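Side-chain contacts in BT_4661 (Bacteroides thetaiotaomicron, PDB 4AK2), which binds heparin and heparan sulfate, probably at the bacterial surface, this chain being the ligand-binding domain of the longer protein: residues D26-E31 against V39-T44; A70-N73 against Q78-I81; T8-G13 against V92-T97; H114-S119 against Q124-P129. One frame throughout, in Å; residues are numbered along the deposited sequence.

Contact 1: residues D26-E31 against V39-T44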
# COMPACT_ATOMS: atom_id res chain seq x y z
N ASP A 26 -0.84 7.49 -6.55
CA ASP A 26 -2.25 7.88 -6.71
C ASP A 26 -3.05 7.24 -5.57
O ASP A 26 -3.07 5.99 -5.45
CB ASP A 26 -2.78 7.45 -8.07
CG ASP A 26 -2.25 8.30 -9.21
OD1 ASP A 26 -1.67 9.38 -8.95
OD2 ASP A 26 -2.46 7.89 -10.38
N GLN A 27 -3.62 8.06 -4.71
CA GLN A 27 -4.18 7.54 -3.45
C GLN A 27 -5.25 8.45 -2.90
O GLN A 27 -5.14 9.66 -2.96
CB GLN A 27 -3.03 7.34 -2.44
CG GLN A 27 -2.42 8.65 -1.90
CD GLN A 27 -1.07 8.38 -1.27
OE1 GLN A 27 -0.98 7.98 -0.13
NE2 GLN A 27 0.01 8.67 -2.03
N PHE A 28 -6.35 7.83 -2.43
CA PHE A 28 -7.54 8.53 -2.01
C PHE A 28 -8.05 8.03 -0.70
O PHE A 28 -8.21 6.83 -0.53
CB PHE A 28 -8.64 8.40 -3.11
CG PHE A 28 -8.18 9.03 -4.38
CD1 PHE A 28 -7.43 8.32 -5.31
CD2 PHE A 28 -8.40 10.39 -4.62
CE1 PHE A 28 -6.90 8.95 -6.44
CE2 PHE A 28 -7.87 11.02 -5.76
CZ PHE A 28 -7.12 10.31 -6.64
N ARG A 29 -8.28 8.95 0.22
CA ARG A 29 -8.84 8.62 1.51
C ARG A 29 -10.32 8.92 1.52
O ARG A 29 -10.77 9.97 1.05
CB ARG A 29 -8.12 9.43 2.63
CG ARG A 29 -8.78 9.24 4.00
CD ARG A 29 -7.88 9.74 5.12
NE ARG A 29 -6.75 8.83 5.33
CZ ARG A 29 -5.47 9.18 5.47
NH1 ARG A 29 -5.04 10.48 5.39
NH2 ARG A 29 -4.59 8.22 5.68
N ILE A 30 -11.08 8.00 2.10
CA ILE A 30 -12.47 8.25 2.48
C ILE A 30 -12.42 8.62 3.96
O ILE A 30 -11.97 7.81 4.79
CB ILE A 30 -13.37 7.02 2.23
CG1 ILE A 30 -13.30 6.61 0.74
CG2 ILE A 30 -14.80 7.34 2.66
CD1 ILE A 30 -12.24 5.59 0.39
N GLU A 31 -12.83 9.85 4.28
CA GLU A 31 -12.70 10.37 5.63
C GLU A 31 -13.50 9.54 6.64
O GLU A 31 -14.51 8.92 6.29
CB GLU A 31 -13.18 11.84 5.69
CG GLU A 31 -14.71 11.98 5.55
CD GLU A 31 -15.16 13.45 5.56
OE1 GLU A 31 -14.57 14.28 6.31
OE2 GLU A 31 -16.11 13.78 4.81
N VAL A 39 -16.12 9.21 -3.14
CA VAL A 39 -14.75 9.37 -3.66
C VAL A 39 -14.67 8.54 -4.93
O VAL A 39 -14.51 7.32 -4.87
CB VAL A 39 -13.71 8.91 -2.61
CG1 VAL A 39 -12.30 8.97 -3.16
CG2 VAL A 39 -13.78 9.78 -1.36
N LYS A 40 -14.78 9.21 -6.07
CA LYS A 40 -14.83 8.56 -7.38
C LYS A 40 -13.80 9.27 -8.25
O LYS A 40 -14.13 10.16 -9.05
CB LYS A 40 -16.25 8.62 -7.99
CG LYS A 40 -17.30 7.87 -7.18
CD LYS A 40 -18.64 7.92 -7.90
CE LYS A 40 -19.70 7.17 -7.13
NZ LYS A 40 -20.98 7.17 -7.90
N PRO A 41 -12.52 8.91 -8.11
CA PRO A 41 -11.48 9.73 -8.75
C PRO A 41 -11.49 9.62 -10.26
O PRO A 41 -11.75 8.55 -10.84
CB PRO A 41 -10.17 9.18 -8.21
CG PRO A 41 -10.51 8.10 -7.30
CD PRO A 41 -12.00 7.87 -7.22
N VAL A 42 -11.14 10.74 -10.88
CA VAL A 42 -10.95 10.78 -12.32
C VAL A 42 -9.52 11.20 -12.63
O VAL A 42 -8.84 11.92 -11.84
CB VAL A 42 -11.92 11.74 -13.05
CG1 VAL A 42 -13.36 11.22 -13.01
CG2 VAL A 42 -11.78 13.16 -12.50
N PRO A 43 -8.99 10.73 -13.77
CA PRO A 43 -7.60 11.08 -14.06
C PRO A 43 -7.42 12.56 -14.38
O PRO A 43 -8.32 13.24 -14.90
CB PRO A 43 -7.28 10.19 -15.26
CG PRO A 43 -8.60 9.99 -15.93
CD PRO A 43 -9.60 9.87 -14.81
N THR A 44 -6.23 13.03 -14.10
CA THR A 44 -5.94 14.48 -14.26
C THR A 44 -4.72 14.79 -15.10
O THR A 44 -4.48 15.95 -15.39
CB THR A 44 -5.76 15.16 -12.89
OG1 THR A 44 -4.58 14.63 -12.25
CG2 THR A 44 -7.01 14.99 -12.04

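Contact 2: residues A70-N73 against Q78-I81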
# COMPACT_ATOMS: atom_id res chain seq x y z
N ALA A 70 -14.39 -3.05 -7.66
CA ALA A 70 -14.13 -1.79 -8.35
C ALA A 70 -14.68 -1.87 -9.76
O ALA A 70 -14.59 -2.92 -10.43
CB ALA A 70 -12.62 -1.53 -8.41
N THR A 71 -15.21 -0.74 -10.23
CA THR A 71 -15.56 -0.54 -11.64
C THR A 71 -14.98 0.78 -12.14
O THR A 71 -14.52 1.65 -11.36
CB THR A 71 -17.09 -0.56 -11.89
OG1 THR A 71 -17.68 0.49 -11.10
CG2 THR A 71 -17.70 -1.87 -11.45
N ILE A 72 -14.98 0.94 -13.45
CA ILE A 72 -14.39 2.13 -14.06
C ILE A 72 -15.28 2.54 -15.23
O ILE A 72 -15.88 1.68 -15.90
CB ILE A 72 -12.91 1.91 -14.50
CG1 ILE A 72 -12.17 3.24 -14.74
CG2 ILE A 72 -12.81 1.03 -15.74
CD1 ILE A 72 -10.65 3.09 -14.76
N ASN A 73 -15.42 3.85 -15.44
CA ASN A 73 -16.02 4.36 -16.65
C ASN A 73 -14.99 4.25 -17.77
O ASN A 73 -13.92 4.86 -17.68
CB ASN A 73 -16.54 5.78 -16.40
CG ASN A 73 -17.16 6.41 -17.64
OD1 ASN A 73 -16.61 6.32 -18.76
ND2 ASN A 73 -18.29 7.08 -17.46
N GLN A 78 -13.23 7.34 -14.58
CA GLN A 78 -13.70 7.52 -13.21
C GLN A 78 -13.77 6.17 -12.54
O GLN A 78 -14.39 5.24 -13.08
CB GLN A 78 -15.11 8.18 -13.14
CG GLN A 78 -15.54 8.47 -11.70
CD GLN A 78 -16.62 9.56 -11.53
OE1 GLN A 78 -17.64 9.52 -12.17
NE2 GLN A 78 -16.38 10.53 -10.63
N ILE A 79 -13.13 6.07 -11.38
CA ILE A 79 -13.14 4.79 -10.65
C ILE A 79 -14.20 4.83 -9.54
O ILE A 79 -14.36 5.85 -8.86
CB ILE A 79 -11.79 4.55 -9.95
CG1 ILE A 79 -10.63 4.61 -10.96
CG2 ILE A 79 -11.77 3.28 -9.12
CD1 ILE A 79 -9.27 4.68 -10.31
N THR A 80 -14.92 3.73 -9.36
CA THR A 80 -15.83 3.57 -8.23
C THR A 80 -15.46 2.31 -7.47
O THR A 80 -15.28 1.24 -8.06
CB THR A 80 -17.30 3.47 -8.70
OG1 THR A 80 -17.61 4.67 -9.40
CG2 THR A 80 -18.23 3.32 -7.52
N ILE A 81 -15.33 2.44 -6.15
CA ILE A 81 -15.02 1.34 -5.26
C ILE A 81 -16.23 1.05 -4.39
O ILE A 81 -16.89 1.95 -3.90
CB ILE A 81 -13.81 1.69 -4.34
CG1 ILE A 81 -12.62 2.11 -5.16
CG2 ILE A 81 -13.45 0.47 -3.50
CD1 ILE A 81 -11.95 0.96 -5.86

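Contact 3: residues T8-G13 against V92-T97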
# COMPACT_ATOMS: atom_id res chain seq x y z
N THR A 8 3.43 6.94 -21.82
CA THR A 8 4.08 6.24 -20.70
C THR A 8 3.40 6.36 -19.34
O THR A 8 3.75 5.59 -18.44
CB THR A 8 5.54 6.68 -20.53
OG1 THR A 8 5.55 8.02 -20.01
CG2 THR A 8 6.29 6.57 -21.85
N TYR A 9 2.47 7.30 -19.17
CA TYR A 9 1.86 7.47 -17.83
C TYR A 9 0.49 8.14 -17.92
O TYR A 9 0.20 8.87 -18.89
CB TYR A 9 2.78 8.22 -16.82
CG TYR A 9 2.86 9.70 -17.11
CD1 TYR A 9 1.91 10.59 -16.59
CD2 TYR A 9 3.89 10.24 -17.91
CE1 TYR A 9 1.97 11.96 -16.87
CE2 TYR A 9 3.95 11.60 -18.19
CZ TYR A 9 3.01 12.46 -17.66
OH TYR A 9 3.08 13.79 -17.93
N PHE A 10 -0.30 7.95 -16.85
CA PHE A 10 -1.40 8.85 -16.51
C PHE A 10 -1.28 9.11 -15.03
O PHE A 10 -0.44 8.46 -14.34
CB PHE A 10 -2.77 8.19 -16.84
CG PHE A 10 -2.93 6.81 -16.28
CD1 PHE A 10 -3.37 6.62 -14.98
CD2 PHE A 10 -2.61 5.71 -17.06
CE1 PHE A 10 -3.52 5.32 -14.45
CE2 PHE A 10 -2.74 4.41 -16.56
CZ PHE A 10 -3.19 4.22 -15.25
N ARG A 11 -2.07 10.04 -14.51
CA ARG A 11 -2.11 10.26 -13.06
C ARG A 11 -3.54 10.55 -12.66
O ARG A 11 -4.23 11.30 -13.37
CB ARG A 11 -1.22 11.44 -12.58
CG ARG A 11 0.20 11.39 -13.07
CD ARG A 11 1.07 12.49 -12.46
NE ARG A 11 2.44 12.37 -13.00
CZ ARG A 11 3.02 13.26 -13.80
NH1 ARG A 11 2.39 14.39 -14.13
NH2 ARG A 11 4.23 13.03 -14.28
N TYR A 12 -3.91 10.06 -11.48
CA TYR A 12 -5.10 10.45 -10.78
C TYR A 12 -4.79 11.46 -9.64
O TYR A 12 -5.69 12.18 -9.21
CB TYR A 12 -5.77 9.25 -10.16
CG TYR A 12 -6.55 8.39 -11.14
CD1 TYR A 12 -5.89 7.49 -11.97
CD2 TYR A 12 -7.96 8.48 -11.26
CE1 TYR A 12 -6.56 6.68 -12.87
CE2 TYR A 12 -8.66 7.63 -12.14
CZ TYR A 12 -7.95 6.77 -12.97
OH TYR A 12 -8.62 5.95 -13.86
N GLY A 13 -3.53 11.51 -9.16
CA GLY A 13 -3.25 12.37 -8.00
C GLY A 13 -3.78 11.83 -6.69
O GLY A 13 -3.79 10.62 -6.47
N VAL A 92 -6.40 -1.02 -6.59
CA VAL A 92 -6.80 -1.41 -7.92
C VAL A 92 -5.62 -1.25 -8.87
O VAL A 92 -4.71 -0.44 -8.62
CB VAL A 92 -8.05 -0.65 -8.46
CG1 VAL A 92 -9.22 -0.75 -7.48
CG2 VAL A 92 -7.70 0.80 -8.72
N MET A 93 -5.60 -1.95 -9.99
CA MET A 93 -4.74 -1.67 -11.12
C MET A 93 -5.59 -1.08 -12.24
O MET A 93 -6.57 -1.71 -12.67
CB MET A 93 -4.02 -2.94 -11.60
CG MET A 93 -2.96 -3.46 -10.63
SD MET A 93 -1.53 -2.34 -10.37
CE MET A 93 -0.93 -2.26 -12.04
N VAL A 94 -5.21 0.13 -12.69
CA VAL A 94 -5.84 0.79 -13.82
C VAL A 94 -5.03 0.58 -15.06
O VAL A 94 -3.79 0.76 -15.00
CB VAL A 94 -6.08 2.28 -13.57
CG1 VAL A 94 -6.63 2.95 -14.82
CG2 VAL A 94 -6.99 2.44 -12.38
N THR A 95 -5.69 0.14 -16.13
CA THR A 95 -5.00 0.06 -17.43
C THR A 95 -5.61 1.06 -18.38
O THR A 95 -6.84 1.13 -18.50
CB THR A 95 -5.10 -1.37 -18.01
OG1 THR A 95 -4.49 -2.27 -17.09
CG2 THR A 95 -4.37 -1.50 -19.33
N ALA A 96 -4.77 1.88 -19.00
CA ALA A 96 -5.22 2.78 -20.06
C ALA A 96 -4.59 2.36 -21.38
O ALA A 96 -3.37 2.14 -21.44
CB ALA A 96 -4.83 4.19 -19.71
N THR A 97 -5.42 2.28 -22.43
CA THR A 97 -4.92 1.85 -23.72
C THR A 97 -5.21 2.91 -24.77
O THR A 97 -6.35 3.40 -24.87
CB THR A 97 -5.55 0.51 -24.13
OG1 THR A 97 -5.21 -0.47 -23.15
CG2 THR A 97 -5.03 0.02 -25.52

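Contact 4: residues H114-S119 against Q124-P129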
# COMPACT_ATOMS: atom_id res chain seq x y z
N HIS A 114 -7.88 4.42 1.05
CA HIS A 114 -7.91 4.20 2.51
C HIS A 114 -9.22 4.65 3.04
O HIS A 114 -9.63 5.81 2.86
CB HIS A 114 -6.81 5.02 3.22
CG HIS A 114 -6.86 4.88 4.74
ND1 HIS A 114 -6.92 5.93 5.59
CD2 HIS A 114 -6.89 3.73 5.53
CE1 HIS A 114 -6.95 5.48 6.86
NE2 HIS A 114 -6.95 4.13 6.83
N PHE A 115 -9.95 3.75 3.70
CA PHE A 115 -11.23 4.08 4.35
C PHE A 115 -10.88 4.33 5.81
O PHE A 115 -10.67 3.38 6.58
CB PHE A 115 -12.26 2.98 4.14
CG PHE A 115 -13.70 3.38 4.43
CD1 PHE A 115 -14.07 4.59 5.05
CD2 PHE A 115 -14.71 2.49 4.05
CE1 PHE A 115 -15.42 4.91 5.27
CE2 PHE A 115 -16.04 2.79 4.27
CZ PHE A 115 -16.39 4.00 4.88
N SER A 116 -10.79 5.59 6.21
CA SER A 116 -10.38 5.92 7.57
C SER A 116 -11.53 5.70 8.57
O SER A 116 -12.69 5.56 8.18
CB SER A 116 -9.88 7.35 7.66
OG SER A 116 -9.18 7.47 8.87
N MET A 117 -11.20 5.68 9.87
CA MET A 117 -12.20 5.55 10.91
C MET A 117 -11.62 5.97 12.25
O MET A 117 -10.40 6.03 12.42
CB MET A 117 -12.69 4.10 11.02
CG MET A 117 -11.70 3.14 11.66
SD MET A 117 -12.30 1.44 11.71
CE MET A 117 -13.72 1.60 12.79
N ILE A 118 -12.51 6.25 13.20
CA ILE A 118 -12.15 6.31 14.61
C ILE A 118 -12.37 4.90 15.16
O ILE A 118 -13.50 4.38 15.16
CB ILE A 118 -12.98 7.37 15.36
CG1 ILE A 118 -12.79 8.74 14.69
CG2 ILE A 118 -12.59 7.40 16.84
CD1 ILE A 118 -13.54 9.90 15.33
N SER A 119 -11.29 4.27 15.58
CA SER A 119 -11.31 2.89 16.11
C SER A 119 -11.34 2.90 17.65
O SER A 119 -11.65 3.93 18.24
CB SER A 119 -10.17 2.07 15.49
OG SER A 119 -8.93 2.74 15.58
N GLN A 124 -7.50 7.54 15.75
CA GLN A 124 -7.82 7.79 14.36
C GLN A 124 -6.48 7.71 13.62
O GLN A 124 -5.78 8.71 13.41
CB GLN A 124 -8.47 9.16 14.21
CG GLN A 124 -8.98 9.44 12.81
CD GLN A 124 -9.68 10.76 12.72
OE1 GLN A 124 -10.46 11.14 13.61
NE2 GLN A 124 -9.40 11.50 11.66
N LEU A 125 -6.06 6.49 13.26
CA LEU A 125 -4.68 6.32 12.79
C LEU A 125 -4.57 6.58 11.29
O LEU A 125 -5.14 5.84 10.49
CB LEU A 125 -4.21 4.89 13.12
CG LEU A 125 -2.75 4.55 12.72
CD1 LEU A 125 -1.75 5.41 13.53
CD2 LEU A 125 -2.49 3.09 13.01
N GLU A 126 -3.83 7.63 10.92
CA GLU A 126 -3.75 8.04 9.53
C GLU A 126 -2.31 8.33 9.12
O GLU A 126 -1.64 9.22 9.68
CB GLU A 126 -4.61 9.30 9.27
CG GLU A 126 -6.09 9.01 9.49
CD GLU A 126 -6.99 10.13 9.03
OE1 GLU A 126 -6.48 11.23 8.73
OE2 GLU A 126 -8.22 9.93 8.99
N TYR A 127 -1.81 7.61 8.13
CA TYR A 127 -0.55 7.93 7.49
C TYR A 127 -0.89 8.79 6.26
O TYR A 127 -1.75 8.40 5.45
CB TYR A 127 0.13 6.65 7.00
CG TYR A 127 0.69 5.78 8.11
CD1 TYR A 127 -0.10 4.86 8.80
CD2 TYR A 127 2.02 5.89 8.49
CE1 TYR A 127 0.41 4.07 9.80
CE2 TYR A 127 2.56 5.12 9.50
CZ TYR A 127 1.74 4.21 10.18
OH TYR A 127 2.26 3.44 11.22
N THR A 128 -0.22 9.92 6.13
CA THR A 128 -0.45 10.80 4.97
C THR A 128 0.91 11.13 4.40
O THR A 128 1.60 12.01 4.95
CB THR A 128 -1.19 12.08 5.41
OG1 THR A 128 -2.45 11.73 5.99
CG2 THR A 128 -1.40 13.04 4.23
N PRO A 129 1.33 10.51 3.30
CA PRO A 129 0.61 9.54 2.47
C PRO A 129 0.52 8.18 3.14
O PRO A 129 1.35 7.78 3.93
CB PRO A 129 1.53 9.43 1.22
CG PRO A 129 2.92 9.66 1.77
CD PRO A 129 2.71 10.74 2.80
O HOH W 1 -8.23 4.39 13.39

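Contact 1: residues D26-E31 against V39-T44
F28 lies over P41 and beside V39, joining strand 27-30 to the loop that comes after it. At the root of the side chain, F28 CB rests against V39 CG1 at 3.7 Å. From there CG is swung beside the backbone N and anti to the carbonyl carbon (chi1 -62°), which carries the ring out over the pyrrolidine of P41. F28 CG and CD1 sit above P41 CG, the CD1 contact being 3.7 Å. Further out, F28 CE1 lies over both P41 CB and P41 CG, and at the tip F28 CZ closes to 3.6 Å from P41 CB. This is a true CH-pi contact: P41 CG is 3.7 Å from the centroid of the F28 ring and only 12° off its normal, so the proline covers the middle of one face rather than a rim.

V39 divides its two methyls between neighbours. With CG1 anti to the backbone N (chi1 176°) and turned to F28, V39 CG2 is left to meet I30 CG1 at 3.8 Å, where the two side chains cross obliquely. The same methyl also lies 3.9 Å from R29 O. No hydrogen bond spans the two segments, and the contact is held by these apolar surfaces alone.

Strand 27-30 is an edge strand of a four-strand sheet and runs parallel to strand 105-115. That neighbour continues the same apolar layer, for F28 also packs on V111 and F113, P41 on F113, and I30 on F115.

Contact 2: residues A70-N73 against Q78-I81
T71 and T80 form the hydrogen-bonded pair at the middle of a β-hairpin, a two-strand antiparallel ribbon made of strands 69-72 and 79-82. T71 N gives its hydrogen to T80 O at 2.9 Å, and T80 N returns one to T71 O over a nearly straight path (174°). Their side chains stand next to each other, pointing the same way, with T71 OG1 3.8 Å from T80 CB.

Q78 buries the most surface in the contact, and much of its part is played by its carbonyl. Q78 O takes the hydrogen of N73 N at 2.9 Å, in the carbonyl plane, while I72 CA comes to 3.3 Å from the same oxygen in a CA-H...O contact. Beyond the ribbon, the Q78 amide leaves the hairpin and bonds through NE2 to K40 O. Where the chain turns between the strands, N73 OD1 accepts from the backbone N of S75 and of T76, the first of these bonds making an Asx turn.

A70 shares the other face with I72, I79 and I81, the face that packs on V92 and V94 of strand 89-98. A70 and I81 are a non-hydrogen-bonded pair, their CA atoms 4.5 Å apart. The second torsion of I81 (chi2 -73°) bends its terminal methyl back across the ribbon, so that I81 CD1 comes to rest 3.6 Å from A70 CB.

Contact 3: residues T8-G13 against V92-T97
F10, on the short N-terminal strand 10-11, and Y12 just beyond it send their rings across to V94 and A96 of strand 89-98, an inner strand of the four-strand sheet. The F10 ring arrives with its rim leading. F10 CZ meets V94 O at 3.5 Å, with the oxygen in the plane of the ring, and lies 3.7 Å from V94 CG1. Along the next side of the ring, F10 CD2 touches A96 CB at 3.8 Å. The first torsion of F10 (51°) sets CG between the backbone N and the carbonyl carbon, a crowded position that nevertheless carries the ring toward the strand.

Strands 10-11 and 45-46 pair as a small two-strand antiparallel sheet, from which F10 and Y12 pack against the four-strand sheet; Y12 also touches I72 and I79 of the hairpin 69-82. W57 of strand 56-63 stands edge-to-face with F10. Replacing F10 by an alanine would probably open a gap beside V94 and A96 and take away the ring that W57 meets edge-to-face.

The Y12 and V94 side chains come at each other from opposite directions. V94 CG1 sits at the edge of the Y12 ring, 3.7 Å from Y12 OH, and is thus touched by both aromatic side chains. The rings themselves are close, F10 CE1 lying in the plane of the Y12 ring at its edge. The phenol oxygen, though it lies against the V94 methyls, is hydrogen-bonded to G77 O in the turn of the hairpin.

Contact 4: residues H114-S119 against Q124-P129
H114, near the end of strand 105-115, turns the edge of its imidazole to E126, with H114 CE1 4.5 Å from E126 CG and 4.1 Å from L125 O. Next to CE1 in the ring, ND1 accepts a hydrogen bond from R29 NE, which is consistent with a neutral histidine there. S116 comes next and makes the main polar link: S116 OG donates to E126 OE2 at 2.6 Å. The hydroxyl meets the carboxylate on its anti side, 17° out of plane, and is brought there by a first torsion of -164° that turns OG away from its own backbone N. Q124 NE2 adds a weak bond to the same OE2 at 3.3 Å.

With S116 the strand has ended, and the chain makes a tight loop back before going on to strand 131-134 and the second, larger sheet. A lysine in place of E126 would probably leave the S116 hydroxyl without its acceptor and set a like charge close to R29, whose NH1 keeps a long, weak ion pair with E126 OE1.

M117 follows, with its carbonyl facing the returning segment: M117 O lies 3.7 Å from Q124 CG and accepts from a water. That water also takes the hydrogen of L125 N and hydrogen-bonds to S119 OG, bridging both segments. Between M117 and S119, I118 CG1 packs 3.5 Å from Q124 OE1, and at the end S119 OG is also hydrogen-bonded to Y253 OH.

Contacts 1, 2 and 3 gather on one side of the chain, their centres 10 to 13 Å apart. Backbone bonds join them: P41 O to I79 N (2.9 Å) ties contact 1 to contact 2, and T44 N to R11 O (2.7 Å) ties it to contact 3, while I79 and Y12 pack together between contacts 2 and 3. Contacts 1, 3 and 4 all reach the four-strand sheet; contact 4 is bonded directly to contact 1 through I30 N and H114 O (2.7 Å), their centres 15 Å apart. Contact 4 is nearer the bound glycan than contact 2: the M117 side chain is about 7 Å from a sulfated iduronate, against about 12 Å from I81 to a sulfated glucosamine.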